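Local coordinates for metallo-beta-lactamase (Simiduia agarivorans, PDB 6MFI), which probably hydrolyses the amide bond of beta-lactam antibiotics, as a class B3 metallo-beta-lactamase with two zinc ions in its active site, at residues T207-D212 and D247-P252; A239-L244 and R276-G281. One frame throughout, in Å; residues are numbered along the deposited sequence.

Interaction 1 of 2, residues T207-D212 and D247-P252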
# COMPACT_ATOMS: atom_id res chain seq x y z
N THR A 207 -7.51 -14.02 -5.15
CA THR A 207 -6.15 -13.60 -4.80
C THR A 207 -6.05 -12.09 -4.97
O THR A 207 -6.16 -11.58 -6.09
CB THR A 207 -5.12 -14.33 -5.67
OG1 THR A 207 -5.28 -15.74 -5.52
CG2 THR A 207 -3.72 -13.94 -5.24
N LEU A 208 -5.84 -11.39 -3.87
CA LEU A 208 -5.71 -9.94 -3.87
C LEU A 208 -4.23 -9.56 -3.80
O LEU A 208 -3.44 -10.22 -3.13
CB LEU A 208 -6.46 -9.32 -2.69
CG LEU A 208 -7.98 -9.20 -2.77
CD1 LEU A 208 -8.66 -10.55 -2.61
CD2 LEU A 208 -8.50 -8.22 -1.72
N VAL A 209 -3.88 -8.49 -4.51
CA VAL A 209 -2.51 -7.99 -4.53
C VAL A 209 -2.54 -6.50 -4.24
O VAL A 209 -3.24 -5.74 -4.92
CB VAL A 209 -1.81 -8.26 -5.88
CG1 VAL A 209 -0.50 -7.50 -5.95
CG2 VAL A 209 -1.57 -9.75 -6.06
N TYR A 210 -1.79 -6.08 -3.22
CA TYR A 210 -1.66 -4.67 -2.86
C TYR A 210 -0.36 -4.15 -3.48
O TYR A 210 0.68 -4.06 -2.83
CB TYR A 210 -1.68 -4.50 -1.34
CG TYR A 210 -1.80 -3.08 -0.86
CD1 TYR A 210 -2.82 -2.25 -1.31
CD2 TYR A 210 -0.90 -2.56 0.06
CE1 TYR A 210 -2.93 -0.94 -0.86
CE2 TYR A 210 -1.00 -1.26 0.52
CZ TYR A 210 -2.02 -0.46 0.05
OH TYR A 210 -2.12 0.84 0.51
N ALA A 211 -0.44 -3.82 -4.76
CA ALA A 211 0.74 -3.41 -5.52
C ALA A 211 1.14 -1.98 -5.16
O ALA A 211 0.29 -1.09 -5.06
CB ALA A 211 0.47 -3.52 -7.02
N ASP A 212 2.44 -1.78 -4.98
CA ASP A 212 2.96 -0.47 -4.61
C ASP A 212 2.72 0.54 -5.73
O ASP A 212 2.39 0.19 -6.86
CB ASP A 212 4.45 -0.57 -4.28
CG ASP A 212 5.02 0.71 -3.70
OD1 ASP A 212 4.65 1.05 -2.55
OD2 ASP A 212 5.81 1.38 -4.39
N ASP A 247 -6.01 -11.73 -8.92
CA ASP A 247 -7.38 -11.55 -9.39
C ASP A 247 -7.95 -10.18 -9.07
O ASP A 247 -8.75 -9.66 -9.85
CB ASP A 247 -8.29 -12.63 -8.78
CG ASP A 247 -7.78 -14.03 -9.02
OD1 ASP A 247 -7.41 -14.34 -10.17
OD2 ASP A 247 -7.76 -14.83 -8.06
N LEU A 248 -7.56 -9.59 -7.94
CA LEU A 248 -8.05 -8.28 -7.52
C LEU A 248 -6.85 -7.40 -7.18
O LEU A 248 -5.93 -7.85 -6.49
CB LEU A 248 -8.98 -8.41 -6.31
CG LEU A 248 -9.95 -7.27 -6.00
CD1 LEU A 248 -11.16 -7.80 -5.26
CD2 LEU A 248 -9.27 -6.17 -5.18
N LEU A 249 -6.87 -6.16 -7.67
CA LEU A 249 -5.75 -5.24 -7.51
C LEU A 249 -6.15 -4.08 -6.60
O LEU A 249 -7.24 -3.52 -6.73
CB LEU A 249 -5.29 -4.70 -8.86
CG LEU A 249 -4.05 -3.80 -8.84
CD1 LEU A 249 -2.81 -4.60 -8.49
CD2 LEU A 249 -3.87 -3.09 -10.17
N LEU A 250 -5.24 -3.73 -5.68
CA LEU A 250 -5.42 -2.59 -4.79
C LEU A 250 -4.13 -1.78 -4.77
O LEU A 250 -3.03 -2.32 -4.88
CB LEU A 250 -5.77 -3.05 -3.36
CG LEU A 250 -7.17 -3.63 -3.17
CD1 LEU A 250 -7.33 -4.18 -1.76
CD2 LEU A 250 -8.23 -2.57 -3.46
N THR A 251 -4.29 -0.46 -4.63
CA THR A 251 -3.15 0.45 -4.70
C THR A 251 -3.19 1.44 -3.54
O THR A 251 -4.27 1.85 -3.11
CB THR A 251 -3.14 1.22 -6.03
OG1 THR A 251 -4.43 1.81 -6.25
CG2 THR A 251 -2.81 0.28 -7.18
N PRO A 252 -2.02 1.84 -3.02
CA PRO A 252 -2.00 2.83 -1.94
C PRO A 252 -2.66 4.14 -2.32
O PRO A 252 -3.29 4.79 -1.47
CB PRO A 252 -0.50 3.00 -1.65
CG PRO A 252 0.12 1.73 -2.13
CD PRO A 252 -0.67 1.33 -3.33

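Interaction 2 of 2, residues A239-L244 and R276-G281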
# COMPACT_ATOMS: atom_id res chain seq x y z
N ALA A 239 8.71 -7.01 -13.41
CA ALA A 239 8.49 -8.29 -14.08
C ALA A 239 7.94 -9.34 -13.13
O ALA A 239 7.25 -10.27 -13.56
CB ALA A 239 9.80 -8.78 -14.72
N THR A 240 8.23 -9.21 -11.83
CA THR A 240 7.68 -10.13 -10.85
C THR A 240 6.22 -9.82 -10.56
O THR A 240 5.40 -10.74 -10.45
CB THR A 240 8.50 -10.07 -9.56
OG1 THR A 240 9.89 -10.24 -9.86
CG2 THR A 240 8.06 -11.16 -8.59
N LEU A 241 5.87 -8.54 -10.44
CA LEU A 241 4.49 -8.17 -10.15
C LEU A 241 3.55 -8.55 -11.28
O LEU A 241 2.41 -8.97 -11.04
CB LEU A 241 4.39 -6.67 -9.86
CG LEU A 241 2.98 -6.10 -9.77
CD1 LEU A 241 2.28 -6.58 -8.51
CD2 LEU A 241 2.99 -4.58 -9.84
N ALA A 242 4.01 -8.42 -12.53
CA ALA A 242 3.15 -8.71 -13.67
C ALA A 242 2.77 -10.18 -13.76
O ALA A 242 1.70 -10.52 -14.27
CB ALA A 242 3.83 -8.26 -14.97
N ASP A 243 3.63 -11.07 -13.25
CA ASP A 243 3.42 -12.51 -13.36
C ASP A 243 2.85 -13.12 -12.09
O ASP A 243 2.72 -14.35 -12.02
CB ASP A 243 4.73 -13.20 -13.74
CG ASP A 243 4.52 -14.35 -14.70
OD1 ASP A 243 3.47 -14.38 -15.38
OD2 ASP A 243 5.40 -15.23 -14.78
N LEU A 244 2.51 -12.31 -11.09
CA LEU A 244 1.94 -12.84 -9.86
C LEU A 244 0.52 -13.32 -10.09
O LEU A 244 -0.23 -12.76 -10.91
CB LEU A 244 1.96 -11.78 -8.76
CG LEU A 244 3.31 -11.38 -8.16
CD1 LEU A 244 3.12 -10.30 -7.10
CD2 LEU A 244 4.01 -12.59 -7.56
N ARG A 276 -1.02 -7.69 -14.42
CA ARG A 276 -0.30 -7.66 -15.69
C ARG A 276 -0.48 -6.32 -16.39
O ARG A 276 0.47 -5.79 -16.98
CB ARG A 276 -0.77 -8.80 -16.58
CG ARG A 276 -0.02 -8.92 -17.90
CD ARG A 276 -0.21 -10.30 -18.51
NE ARG A 276 0.26 -11.36 -17.63
CZ ARG A 276 1.53 -11.72 -17.49
NH1 ARG A 276 2.47 -11.09 -18.19
NH2 ARG A 276 1.86 -12.69 -16.66
N GLN A 277 -1.68 -5.76 -16.33
CA GLN A 277 -1.93 -4.47 -16.96
C GLN A 277 -1.29 -3.33 -16.17
O GLN A 277 -0.77 -2.37 -16.76
CB GLN A 277 -3.44 -4.24 -17.11
CG GLN A 277 -3.81 -2.92 -17.77
CD GLN A 277 -3.52 -2.91 -19.26
OE1 GLN A 277 -3.66 -3.93 -19.94
NE2 GLN A 277 -3.10 -1.76 -19.77
N TYR A 278 -1.31 -3.42 -14.84
CA TYR A 278 -0.76 -2.34 -14.02
C TYR A 278 0.75 -2.26 -14.17
O TYR A 278 1.31 -1.17 -14.32
CB TYR A 278 -1.15 -2.56 -12.56
CG TYR A 278 -0.65 -1.47 -11.63
CD1 TYR A 278 -1.30 -0.25 -11.54
CD2 TYR A 278 0.47 -1.68 -10.83
CE1 TYR A 278 -0.84 0.74 -10.70
CE2 TYR A 278 0.93 -0.69 -9.98
CZ TYR A 278 0.27 0.52 -9.92
OH TYR A 278 0.72 1.50 -9.07
N ALA A 279 1.44 -3.40 -14.12
CA ALA A 279 2.89 -3.40 -14.23
C ALA A 279 3.34 -2.95 -15.61
O ALA A 279 4.36 -2.27 -15.75
CB ALA A 279 3.45 -4.78 -13.90
N THR A 280 2.59 -3.33 -16.65
CA THR A 280 2.92 -2.88 -18.00
C THR A 280 2.73 -1.37 -18.13
O THR A 280 3.49 -0.70 -18.84
CB THR A 280 2.06 -3.62 -19.03
OG1 THR A 280 2.15 -5.03 -18.80
CG2 THR A 280 2.55 -3.32 -20.44
N GLY A 281 1.72 -0.82 -17.45
CA GLY A 281 1.54 0.62 -17.45
C GLY A 281 2.67 1.34 -16.73
O GLY A 281 3.06 2.44 -17.13

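Interaction 1 of 2, residues T207-D212 and D247-P252
Thr207-Tyr210 and Leu248-Leu250 run as neighbouring parallel strands, their axes 4.8 Å apart and 21° from parallel, with Val209 N donating to Leu248 O and Leu250 N to Val209 O. At the start of the ladder Thr207 O takes two donors, the amides of Asp247 and Leu248, while Asp247 returns a bond through its side chain: OD2 accepts from Thr207 N at 3.0 Å, on its anti side. With CG beside its own backbone N (chi1 -54°), the carboxylate reaches back to that amide, a task for which a short acidic side chain is well sized.

Leu208 and Leu248 lie alongside each other on one face, Leu208 CG 3.8 Å from Leu248 CB, and Leu250 and Tyr210 follow on the same face. Leucine and valine suit this buried strand pair because they fill space without asking for polar partners. The Tyr210 ring meets Leu250 CB with its edge, CD1 to CB being 3.7 Å, and CZ lies 3.8 Å from Pro252 CG. Its hydroxyl is hydrogen-bonded to Asp79. On the other face Leu249 CD1 packs 3.8 Å from Ala211 CB, under helix 274-291.

This is the parallel pairing of a beta-alpha-beta unit whose strands lead, through the residues just after them, to the zinc site. Asp212 OD1 holds ND1 of the zinc ligand His110, and Pro252 precedes the ligand His253. The pairing brings Asp212 and Pro252 next to zinc ligands, consistent with a second-shell role for Asp212, whose carboxylate would be expected to orient and polarise the His110 imidazole.

Interaction 2 of 2, residues A239-L244 and R276-G281
Arg276 reaches from the first turn of helix 274-291 to Ala242 and Asp243. The two backbones are closest at Ala242 and Arg276, and Arg276 CB already lies 3.8 Å from Ala242 O. The chain then leaves with CG anti to the backbone N, stays extended through CD, and bends at chi3 (-59°), which turns the guanidinium back toward Asp243. CZ comes within 3.4 Å of Ala242 O, and NH2 is nearer still to that oxygen, at 3.2 Å, though at an angle too poor for a hydrogen bond. The carbonyl oxygen sits over one face of the guanidinium, displaced from its centre. The tip atom NH2 meets Asp243 OD1 at 2.7 Å in a salt bridge. Asp243 lies at the edge of the guanidinium, but the carboxylate is turned 82° from the guanidinium plane and the N-H...O angle is 125°, making the hydrogen-bond component weak. Arginine suits this exposed margin, since its length and bend let it fold back along the neighbouring segment and bring its charge to Asp243.

Beneath this polar pair the helices meet through small residues. Ala242 CB touches Ala279 CB at 3.7 Å, and at this meeting of methyl groups alanine permits close approach. Further inward, Leu241 CD2 reaches the edge of the Tyr278 ring, 4.0 Å from Tyr278 CD2, and also flanks Ala279 CB. Tyrosine suits the boundary because its ring packs against leucine while its hydroxyl makes a probable hydrogen bond to Asp212 O.

The contact thus grades from apolar packing to surface charge. The Ala242 carbonyl, together with Asp243, would be expected to favour a cationic group here, so the attraction is probably largely electrostatic rather than strongly directional.

Overall arrangement
The centres of interactions 1 and 2 are 11 Å apart, and their segments alternate along the chain: strand 206-210, helix 228-242, strand 248-250, then helix 274-291. Interaction 1 pairs the two strands at one edge of the five-stranded sheet; interaction 2 joins the two helices that pack against a face of that sheet. They touch directly, with Leu241 CD1 against Val209 and Ala211, Leu249 CD2 against Tyr278 CB, and the Tyr278 hydroxyl as the polar tie between them. Sheet and helices so form one layered unit of the metallo-beta-lactamase fold, whose strand ends lead to the zinc site while the helix pair lies farther out.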